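Local coordinates for periplasmic branched-chain amino acid-binding protein (Burkholderia mallei, PDB 3I09) that probably captures branched-chain amino acids or related small molecules in the periplasm for an ABC transporter, and here holds acetoacetic acid in its cleft, at residues L26-M31 and R262-R267; L74-T79 and S285-Y290; Y120-M125 and L230-D235. All blocks are in the same frame, centred on the assembly; numbering follows the deposited sequence. Where two conformers were deposited one is given.

Contact 1 (L26-M31 and R262-R267). With EDO (1,2-ethanediol), chain J.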
loop_
_atom_site.group_PDB
_atom_site.type_symbol
_atom_site.label_atom_id
_atom_site.label_comp_id
_atom_site.label_asym_id
_atom_site.label_seq_id
_atom_site.Cartn_x
_atom_site.Cartn_y
_atom_site.Cartn_z
ATOM N N LEU A 26 -12.891 -3.461 -4.204
ATOM C CA LEU A 26 -13.863 -4.562 -4.267
ATOM C C LEU A 26 -14.260 -4.839 -5.716
ATOM O O LEU A 26 -14.279 -5.990 -6.169
ATOM C CB LEU A 26 -15.102 -4.218 -3.433
ATOM C CG LEU A 26 -16.258 -5.238 -3.501
ATOM C CD1 LEU A 26 -15.864 -6.679 -3.094
ATOM C CD2 LEU A 26 -17.471 -4.732 -2.686
ATOM N N GLU A 27 -14.548 -3.766 -6.457
ATOM C CA GLU A 27 -14.877 -3.903 -7.873
ATOM C C GLU A 27 -13.740 -4.619 -8.675
ATOM O O GLU A 27 -14.002 -5.519 -9.512
ATOM C CB GLU A 27 -15.145 -2.519 -8.465
ATOM C CG GLU A 27 -15.883 -2.557 -9.770
ATOM C CD GLU A 27 -14.990 -2.876 -10.950
ATOM O OE1 GLU A 27 -13.786 -2.483 -10.929
ATOM O OE2 GLU A 27 -15.510 -3.514 -11.896
ATOM N N ALA A 28 -12.504 -4.220 -8.410
ATOM C CA ALA A 28 -11.328 -4.809 -9.045
ATOM C C ALA A 28 -11.193 -6.304 -8.714
ATOM O O ALA A 28 -10.910 -7.131 -9.587
ATOM C CB ALA A 28 -10.081 -4.021 -8.651
ATOM N N ILE A 29 -11.464 -6.663 -7.462
ATOM C CA ILE A 29 -11.486 -8.069 -7.048
ATOM C C ILE A 29 -12.550 -8.870 -7.788
ATOM O O ILE A 29 -12.279 -9.957 -8.281
ATOM C CB ILE A 29 -11.639 -8.211 -5.527
ATOM C CG1 ILE A 29 -10.345 -7.791 -4.845
ATOM C CG2 ILE A 29 -12.075 -9.651 -5.144
ATOM C CD1 ILE A 29 -10.419 -7.569 -3.306
ATOM N N LYS A 30 -13.763 -8.335 -7.872
ATOM C CA LYS A 30 -14.819 -9.013 -8.587
ATOM C C LYS A 30 -14.495 -9.139 -10.079
ATOM O O LYS A 30 -14.825 -10.151 -10.659
ATOM C CB LYS A 30 -16.197 -8.358 -8.318
ATOM C CG LYS A 30 -16.587 -8.537 -6.834
ATOM C CD LYS A 30 -17.897 -7.884 -6.440
ATOM C CE LYS A 30 -19.103 -8.649 -7.042
ATOM N NZ LYS A 30 -19.300 -10.046 -6.501
HETATM N N MSE A 31 -13.850 -8.129 -10.679
HETATM C CA MSE A 31 -13.475 -8.248 -12.093
HETATM C C MSE A 31 -12.456 -9.363 -12.270
HETATM O O MSE A 31 -12.575 -10.129 -13.208
HETATM C CB MSE A 31 -12.932 -6.940 -12.656
HETATM C CG MSE A 31 -13.978 -5.876 -12.868
HETATM SE SE MSE A 31 -13.164 -4.320 -13.731
HETATM C CE MSE A 31 -12.357 -5.359 -15.119
ATOM N N ARG A 262 -2.476 0.730 -19.155
ATOM C CA ARG A 262 -3.520 1.572 -19.725
ATOM C C ARG A 262 -4.742 0.739 -20.089
ATOM O O ARG A 262 -5.885 1.146 -19.890
ATOM C CB ARG A 262 -3.017 2.289 -20.990
ATOM C CG ARG A 262 -2.006 3.411 -20.746
ATOM C CD ARG A 262 -1.369 3.932 -22.114
ATOM N NE ARG A 262 -0.057 4.525 -21.806
ATOM C CZ ARG A 262 1.109 4.175 -22.333
ATOM N NH1 ARG A 262 1.195 3.274 -23.323
ATOM N NH2 ARG A 262 2.206 4.785 -21.905
ATOM N N GLN A 263 -4.512 -0.417 -20.691
ATOM C CA GLN A 263 -5.627 -1.245 -21.144
ATOM C C GLN A 263 -6.456 -1.748 -19.954
ATOM O O GLN A 263 -7.685 -1.744 -20.005
ATOM C CB GLN A 263 -5.125 -2.379 -22.055
ATOM C CG GLN A 263 -4.729 -1.784 -23.428
ATOM C CD GLN A 263 -4.331 -2.769 -24.538
ATOM O OE1 GLN A 263 -3.585 -3.732 -24.331
ATOM N NE2 GLN A 263 -4.802 -2.482 -25.745
ATOM N N TRP A 264 -5.787 -2.148 -18.874
ATOM C CA TRP A 264 -6.534 -2.526 -17.680
ATOM C C TRP A 264 -7.263 -1.333 -17.055
ATOM O O TRP A 264 -8.432 -1.439 -16.662
ATOM C CB TRP A 264 -5.624 -3.205 -16.655
ATOM C CG TRP A 264 -6.429 -3.704 -15.527
ATOM C CD1 TRP A 264 -7.132 -4.865 -15.508
ATOM C CD2 TRP A 264 -6.690 -3.051 -14.258
ATOM N NE1 TRP A 264 -7.789 -4.995 -14.324
ATOM C CE2 TRP A 264 -7.557 -3.894 -13.543
ATOM C CE3 TRP A 264 -6.300 -1.840 -13.684
ATOM C CZ2 TRP A 264 -8.007 -3.598 -12.259
ATOM C CZ3 TRP A 264 -6.718 -1.553 -12.377
ATOM C CH2 TRP A 264 -7.602 -2.410 -11.700
ATOM N N ALA A 265 -6.608 -0.175 -17.033
ATOM C CA ALA A 265 -7.197 1.026 -16.474
ATOM C C ALA A 265 -8.442 1.449 -17.228
ATOM O O ALA A 265 -9.404 1.927 -16.614
ATOM C CB ALA A 265 -6.183 2.189 -16.424
ATOM N N GLN A 266 -8.452 1.210 -18.534
ATOM C CA GLN A 266 -9.656 1.476 -19.332
ATOM C C GLN A 266 -10.847 0.643 -18.890
ATOM O O GLN A 266 -11.981 1.155 -18.840
ATOM C CB GLN A 266 -9.375 1.206 -20.817
ATOM C CG GLN A 266 -8.558 2.287 -21.500
ATOM C CD GLN A 266 -8.367 1.985 -22.970
ATOM O OE1 GLN A 266 -7.999 0.876 -23.340
ATOM N NE2 GLN A 266 -8.630 2.976 -23.824
ATOM N N ARG A 267 -10.612 -0.653 -18.615
ATOM C CA ARG A 267 -11.665 -1.560 -18.110
ATOM C C ARG A 267 -12.162 -1.125 -16.741
ATOM O O ARG A 267 -13.377 -1.127 -16.456
ATOM C CB ARG A 267 -11.166 -2.986 -18.057
ATOM C CG ARG A 267 -10.712 -3.497 -19.429
ATOM C CD ARG A 267 -10.311 -4.947 -19.402
ATOM N NE ARG A 267 -11.454 -5.775 -19.026
ATOM C CZ ARG A 267 -11.390 -6.800 -18.175
ATOM N NH1 ARG A 267 -10.249 -7.147 -17.624
ATOM N NH2 ARG A 267 -12.491 -7.465 -17.871
HETATM C C1 EDO J . -19.400 -13.499 -6.735
HETATM O O1 EDO J . -19.393 -13.187 -5.320
HETATM C C2 EDO J . -18.002 -13.430 -7.336
HETATM O O2 EDO J . -17.556 -12.050 -7.473
#
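Ala28 meets Trp264 at the rim of the indole: the methyl CB sits near the ring plane, 4.2 Å from CZ2, so it abuts an edge and covers no face. This is the well-packed half of the contact. The indole is swung across toward helix 22-36 by a chi1 of -174°, which sets CG trans to the backbone N, and it is gripped from other directions as well, stacked on Phe317 and edge-to-face with Tyr284. Pro276 and Ala281 also touch it; the indole and Ala28 are both buried.

One turn further along each helix the character changes. In the conformer given, one of two deposited, selenomethionine Met31 kinks at chi3 (51°) and lays its CE over one face of the Arg267 guanidinium, 3.4 Å above the plane and offset toward the rim. CE is 3.5 Å from NH2 of Arg267, a methyl laid against a cationic plane, while the two side chains cross obliquely. With a second conformer in the crystal, this touch is probably not permanent. What fixes the guanidinium is a salt bridge from Arg267 NH1 to Asp35 OD2, one turn beyond Met31 on the same helix. On the solvent side, turned away from helix 259-272, exposed Lys30 gives a hydrogen bond of 2.8 Å from NZ to O2 of an ethanediol probably left from the crystallisation liquor.

The backbones stay well apart, 9.2 Å between the CA atoms of Met31 and Arg267, and only side chains bridge the gap. Helix 22-36 thus has helix 259-272 along one flank, strand 43-51 under Leu26 and Ile29, and helix 278-297 against Ile29, a helix that also packs on Trp264 and Arg267.

Contact 2 (L74-T79 and S285-Y290). With AAE (acetoacetic acid), chain C.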
loop_
_atom_site.group_PDB
_atom_site.type_symbol
_atom_site.label_atom_id
_atom_site.label_comp_id
_atom_site.label_asym_id
_atom_site.label_seq_id
_atom_site.Cartn_x
_atom_site.Cartn_y
_atom_site.Cartn_z
ATOM N N LEU A 74 -9.454 -17.396 1.017
ATOM C CA LEU A 74 -8.491 -16.275 0.940
ATOM C C LEU A 74 -9.052 -15.061 1.677
ATOM O O LEU A 74 -10.205 -14.666 1.442
ATOM C CB LEU A 74 -8.239 -15.857 -0.513
ATOM C CG LEU A 74 -7.455 -14.550 -0.748
ATOM C CD1 LEU A 74 -6.001 -14.664 -0.237
ATOM C CD2 LEU A 74 -7.481 -14.107 -2.239
ATOM N N LEU A 75 -8.209 -14.463 2.515
ATOM C CA LEU A 75 -8.447 -13.140 3.091
ATOM C C LEU A 75 -7.561 -12.126 2.391
ATOM O O LEU A 75 -6.308 -12.236 2.383
ATOM C CB LEU A 75 -8.207 -13.131 4.592
ATOM C CG LEU A 75 -8.422 -11.804 5.307
ATOM C CD1 LEU A 75 -9.898 -11.359 5.177
ATOM C CD2 LEU A 75 -7.945 -11.873 6.804
ATOM N N VAL A 76 -8.207 -11.149 1.767
ATOM C CA VAL A 76 -7.524 -10.026 1.147
ATOM C C VAL A 76 -7.625 -8.857 2.102
ATOM O O VAL A 76 -8.724 -8.396 2.400
ATOM C CB VAL A 76 -8.105 -9.610 -0.208
ATOM C CG1 VAL A 76 -7.284 -8.413 -0.806
ATOM C CG2 VAL A 76 -8.089 -10.833 -1.182
ATOM N N GLY A 77 -6.468 -8.375 2.541
ATOM C CA GLY A 77 -6.366 -7.271 3.486
ATOM C C GLY A 77 -6.257 -5.962 2.729
ATOM O O GLY A 77 -5.399 -5.785 1.859
ATOM N N GLY A 78 -7.101 -5.001 3.093
ATOM C CA GLY A 78 -7.052 -3.681 2.486
ATOM C C GLY A 78 -6.222 -2.700 3.293
ATOM O O GLY A 78 -5.125 -3.015 3.761
ATOM N N THR A 79 -6.723 -1.484 3.400
ATOM C CA THR A 79 -5.973 -0.389 3.996
ATOM C C THR A 79 -5.965 -0.486 5.533
ATOM O O THR A 79 -6.712 -1.260 6.134
ATOM C CB THR A 79 -6.548 0.961 3.522
ATOM O OG1 THR A 79 -7.959 0.980 3.725
ATOM C CG2 THR A 79 -6.265 1.191 1.996
ATOM N N SER A 285 -4.670 -7.954 -9.283
ATOM C CA SER A 285 -3.535 -8.834 -9.581
ATOM C C SER A 285 -3.369 -9.933 -8.539
ATOM O O SER A 285 -3.056 -11.069 -8.861
ATOM C CB SER A 285 -2.235 -8.004 -9.670
ATOM O OG SER A 285 -1.088 -8.824 -9.824
ATOM N N SER A 286 -3.537 -9.566 -7.274
ATOM C CA SER A 286 -3.337 -10.490 -6.152
ATOM C C SER A 286 -4.359 -11.613 -6.223
ATOM O O SER A 286 -4.034 -12.775 -5.948
ATOM C CB SER A 286 -3.414 -9.751 -4.787
ATOM O OG SER A 286 -4.734 -9.338 -4.545
ATOM N N VAL A 287 -5.592 -11.306 -6.653
ATOM C CA VAL A 287 -6.626 -12.331 -6.812
ATOM C C VAL A 287 -6.305 -13.287 -7.972
ATOM O O VAL A 287 -6.432 -14.501 -7.849
ATOM C CB VAL A 287 -8.042 -11.685 -6.925
ATOM C CG1 VAL A 287 -9.117 -12.690 -7.378
ATOM C CG2 VAL A 287 -8.395 -11.076 -5.525
ATOM N N THR A 288 -5.868 -12.738 -9.091
ATOM C CA THR A 288 -5.396 -13.550 -10.161
ATOM C C THR A 288 -4.267 -14.495 -9.703
ATOM O O THR A 288 -4.285 -15.685 -9.998
ATOM C CB THR A 288 -4.928 -12.709 -11.350
ATOM O OG1 THR A 288 -5.953 -11.783 -11.722
ATOM C CG2 THR A 288 -4.603 -13.622 -12.513
ATOM N N THR A 289 -3.318 -13.956 -8.954
ATOM C CA THR A 289 -2.194 -14.741 -8.427
ATOM C C THR A 289 -2.672 -15.866 -7.502
ATOM O O THR A 289 -2.233 -17.015 -7.630
ATOM C CB THR A 289 -1.189 -13.798 -7.773
ATOM O OG1 THR A 289 -0.659 -12.946 -8.809
ATOM C CG2 THR A 289 -0.080 -14.593 -7.039
ATOM N N TYR A 290 -3.552 -15.547 -6.551
ATOM C CA TYR A 290 -4.138 -16.579 -5.702
ATOM C C TYR A 290 -4.842 -17.664 -6.523
ATOM O O TYR A 290 -4.641 -18.851 -6.284
ATOM C CB TYR A 290 -5.118 -15.959 -4.720
ATOM C CG TYR A 290 -5.859 -16.967 -3.914
ATOM C CD1 TYR A 290 -5.265 -17.606 -2.841
ATOM C CD2 TYR A 290 -7.180 -17.312 -4.247
ATOM C CE1 TYR A 290 -5.976 -18.572 -2.103
ATOM C CE2 TYR A 290 -7.880 -18.264 -3.532
ATOM C CZ TYR A 290 -7.263 -18.893 -2.468
ATOM O OH TYR A 290 -7.914 -19.861 -1.749
HETATM O O1 AAE C . -0.824 1.032 6.123
HETATM C C2 AAE C . -1.576 2.014 6.256
HETATM O O3 AAE C . -2.225 2.225 7.304
HETATM C C4 AAE C . -1.653 3.020 5.120
HETATM C C5 AAE C . -2.776 2.695 4.175
HETATM O O8 AAE C . -3.373 1.593 4.222
HETATM C C9 AAE C . -3.009 3.703 3.088
#
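Leu74 and Tyr290 both carry CG trans to the backbone N (chi1 170° and 174°), which extends each side chain from its main chain so that the two slide past each other in opposite directions. Strand 72-77 is an inner strand of the mainly parallel sheet in one lobe of this type I periplasmic binding protein, and helix 278-297 lies against its face in the α/β manner. The Leu74 CB stands almost squarely over the Tyr290 ring, 3.8 Å from the centroid and 12° off the normal, a clear CH-pi contact. Farther along the leucine, CD2 reaches the root of the ring, 3.7 Å from Tyr290 CG, while CD1 lies 4.0 Å from CD1 of the tyrosine. Leucine therefore covers the face from its centre to the CB end.

Two residues on, the same side of the strand presents Val76, whose CG2 meets Val287 CG2 at a looser 4.4 Å. Val287 is also held by Ile29, Ala32 and Val33 of helix 22-36, so it fills the seam between two helices and the sheet. No hydrogen bond crosses the contact; the strand spends its backbone on its sheet neighbours, including Gly8 and Ile99.

From Gly77, the last residue of the strand, the chain runs through Gly78 into the pocket. Thr79 is fixed there by bonds from its N to Thr11 OG1 and from His52 NE2 to its O, and its CA lies 3.3 Å from O8 of acetoacetic acid.

Contact 3 (Y120-M125 and L230-D235). With AAE (acetoacetic acid), chain C; EDO (1,2-ethanediol), chain G.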
loop_
_atom_site.group_PDB
_atom_site.type_symbol
_atom_site.label_atom_id
_atom_site.label_comp_id
_atom_site.label_asym_id
_atom_site.label_seq_id
_atom_site.Cartn_x
_atom_site.Cartn_y
_atom_site.Cartn_z
ATOM N N TYR A 120 1.722 -7.648 -0.747
ATOM C CA TYR A 120 1.696 -7.726 -2.191
ATOM C C TYR A 120 2.157 -6.488 -2.962
ATOM O O TYR A 120 2.804 -6.639 -4.015
ATOM C CB TYR A 120 0.312 -8.134 -2.691
ATOM C CG TYR A 120 0.279 -8.687 -4.111
ATOM C CD1 TYR A 120 0.475 -10.047 -4.353
ATOM C CD2 TYR A 120 -0.058 -7.862 -5.205
ATOM C CE1 TYR A 120 0.385 -10.571 -5.644
ATOM C CE2 TYR A 120 -0.124 -8.378 -6.513
ATOM C CZ TYR A 120 0.073 -9.743 -6.716
ATOM O OH TYR A 120 0.026 -10.291 -7.978
ATOM N N ALA A 121 1.785 -5.297 -2.496
ATOM C CA ALA A 121 1.897 -4.075 -3.324
ATOM C C ALA A 121 3.050 -3.134 -3.014
ATOM O O ALA A 121 3.729 -2.645 -3.931
ATOM C CB ALA A 121 0.581 -3.306 -3.318
ATOM N N TYR A 122 3.251 -2.844 -1.745
ATOM C CA TYR A 122 4.269 -1.888 -1.288
ATOM C C TYR A 122 4.471 -2.107 0.208
ATOM O O TYR A 122 3.671 -2.763 0.836
ATOM C CB TYR A 122 3.872 -0.434 -1.528
ATOM C CG TYR A 122 2.817 0.064 -0.602
ATOM C CD1 TYR A 122 1.511 -0.409 -0.689
ATOM C CD2 TYR A 122 3.136 0.889 0.474
ATOM C CE1 TYR A 122 0.518 0.011 0.227
ATOM C CE2 TYR A 122 2.145 1.346 1.365
ATOM C CZ TYR A 122 0.861 0.885 1.259
ATOM O OH TYR A 122 -0.095 1.318 2.163
ATOM N N ASP A 123 5.538 -1.562 0.765
ATOM C CA ASP A 123 5.629 -1.441 2.226
ATOM C C ASP A 123 6.411 -0.211 2.604
ATOM O O ASP A 123 6.935 0.521 1.751
ATOM C CB ASP A 123 6.158 -2.718 2.938
ATOM C CG ASP A 123 7.612 -3.046 2.641
ATOM O OD1 ASP A 123 8.419 -2.129 2.423
ATOM O OD2 ASP A 123 7.922 -4.272 2.648
ATOM N N THR A 124 6.462 0.050 3.894
ATOM C CA THR A 124 7.130 1.263 4.386
ATOM C C THR A 124 8.637 1.282 4.203
ATOM O O THR A 124 9.232 2.362 4.115
ATOM C CB THR A 124 6.797 1.484 5.864
ATOM O OG1 THR A 124 7.088 0.296 6.603
ATOM C CG2 THR A 124 5.328 1.819 6.010
HETATM N N MSE A 125 9.284 0.120 4.125
HETATM C CA MSE A 125 10.715 0.094 3.784
HETATM C C MSE A 125 10.939 0.588 2.335
HETATM O O MSE A 125 11.827 1.378 2.095
HETATM C CB MSE A 125 11.273 -1.317 3.993
HETATM C CG MSE A 125 12.672 -1.492 3.598
HETATM SE SE MSE A 125 13.809 -0.454 4.845
HETATM C CE MSE A 125 13.757 -1.703 6.309
ATOM N N LEU A 230 3.831 8.766 1.451
ATOM C CA LEU A 230 2.868 7.875 0.780
ATOM C C LEU A 230 1.754 8.713 0.148
ATOM O O LEU A 230 1.019 9.425 0.839
ATOM C CB LEU A 230 2.279 6.825 1.708
ATOM C CG LEU A 230 1.371 5.810 1.032
ATOM C CD1 LEU A 230 2.051 5.101 -0.203
ATOM C CD2 LEU A 230 0.825 4.783 2.095
HETATM N N MSE A 231 1.686 8.688 -1.178
HETATM C CA MSE A 231 0.716 9.501 -1.933
HETATM C C MSE A 231 0.231 8.629 -3.100
HETATM O O MSE A 231 1.041 8.076 -3.818
HETATM C CB MSE A 231 1.419 10.776 -2.447
HETATM C CG MSE A 231 0.669 11.634 -3.469
HETATM SE SE MSE A 231 1.394 13.451 -3.534
HETATM C CE MSE A 231 1.090 13.895 -1.677
ATOM N N PHE A 232 -1.072 8.472 -3.240
ATOM C CA PHE A 232 -1.659 7.713 -4.313
ATOM C C PHE A 232 -2.252 8.688 -5.336
ATOM O O PHE A 232 -2.398 9.878 -5.072
ATOM C CB PHE A 232 -2.761 6.785 -3.754
ATOM C CG PHE A 232 -2.235 5.727 -2.849
ATOM C CD1 PHE A 232 -1.682 4.569 -3.368
ATOM C CD2 PHE A 232 -2.218 5.930 -1.470
ATOM C CE1 PHE A 232 -1.169 3.574 -2.508
ATOM C CE2 PHE A 232 -1.709 4.935 -0.620
ATOM C CZ PHE A 232 -1.175 3.789 -1.140
ATOM N N ILE A 233 -2.663 8.170 -6.479
ATOM C CA ILE A 233 -3.157 9.031 -7.553
ATOM C C ILE A 233 -4.383 9.839 -7.108
ATOM O O ILE A 233 -4.531 10.984 -7.502
ATOM C CB ILE A 233 -3.424 8.216 -8.859
ATOM C CG1 ILE A 233 -3.453 9.150 -10.059
ATOM C CG2 ILE A 233 -4.741 7.368 -8.777
ATOM C CD1 ILE A 233 -3.721 8.436 -11.369
ATOM N N ASN A 234 -5.205 9.285 -6.223
ATOM C CA ASN A 234 -6.423 9.970 -5.763
ATOM C C ASN A 234 -6.098 11.173 -4.876
ATOM O O ASN A 234 -6.859 12.159 -4.810
ATOM C CB ASN A 234 -7.331 9.012 -4.982
ATOM C CG ASN A 234 -7.537 7.709 -5.698
ATOM O OD1 ASN A 234 -6.624 6.842 -5.701
ATOM N ND2 ASN A 234 -8.684 7.575 -6.382
ATOM N N ASP A 235 -4.965 11.076 -4.180
ATOM C CA ASP A 235 -4.504 12.160 -3.328
ATOM C C ASP A 235 -4.061 13.345 -4.204
ATOM O O ASP A 235 -4.383 14.505 -3.942
ATOM C CB ASP A 235 -3.362 11.670 -2.426
ATOM C CG ASP A 235 -3.729 10.445 -1.560
ATOM O OD1 ASP A 235 -4.849 10.395 -1.005
ATOM O OD2 ASP A 235 -2.855 9.536 -1.384
HETATM O O1 AAE C . -0.824 1.032 6.123
HETATM C C2 AAE C . -1.576 2.014 6.256
HETATM O O3 AAE C . -2.225 2.225 7.304
HETATM C C4 AAE C . -1.653 3.020 5.120
HETATM C C5 AAE C . -2.776 2.695 4.175
HETATM O O8 AAE C . -3.373 1.593 4.222
HETATM C C9 AAE C . -3.009 3.703 3.088
HETATM C C1 EDO G . -7.743 11.021 -1.490
HETATM O O1 EDO G . -7.222 9.812 -0.944
HETATM C C2 EDO G . -8.946 11.435 -0.663
HETATM O O2 EDO G . -8.702 12.610 0.133
#
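Tyr122 points its hydroxyl at the edge of the Phe232 ring, close to the ring plane, with OH 4.3 Å from CZ of the phenylalanine. Obliquely to that same ring lies the ligand methyl, acetoacetic acid C9 being 4.1 Å from Phe232 CE2. Leu230 crosses Tyr122 at about a right angle and presses CD2 on the phenol end, 3.6 Å from OH and 3.8 Å from CE2. A chi1 of 74° wedges the tyrosine ring between its own backbone N and carbonyl carbon, aiming it across the cleft; the OH also lies 3.6 Å from acetoacetic acid C5. Leu279 flanks both rings.

Behind the contact, Phe232 N gives a nearly straight bond of 2.8 Å to Asp235 OD2 (175°), on the anti side of the carboxylate and 29° out of its plane. This is half of a capping box, pinning the loop to the start of helix 233-239.

Segment 230-235 follows a strand of the four-stranded sheet and 120-125 one of the six-stranded sheet, so the two lobes meet here. No hydrogen bond crosses; the hydroxyl bonds to Gly102 O and meets segment 230-235 through carbon atoms, consistent with a cleft closed by hydrophobic packing around the bound acid.

How the contacts relate
Contacts 1 and 2 belong to one layered lobe: the Ile29 side chain of helix 22-36 touches Val76 and Val287, so the helix pair of contact 1 and the strand-helix pair of contact 2 share a core. Contact 1 runs from that core to the surface, and it alone has a charged side chain touching across the contact. Contact 2 is wholly buried and apolar. Contact 3 is buried too, but lies between lobes; its centre is about 18 Å from that of contact 1. Tyr120 ties it to contact 2, its OH probably hydrogen-bonded to Ser285 OG and Thr289 OG1 on helix 278-297. Both 2 and 3 reach acetoacetic acid.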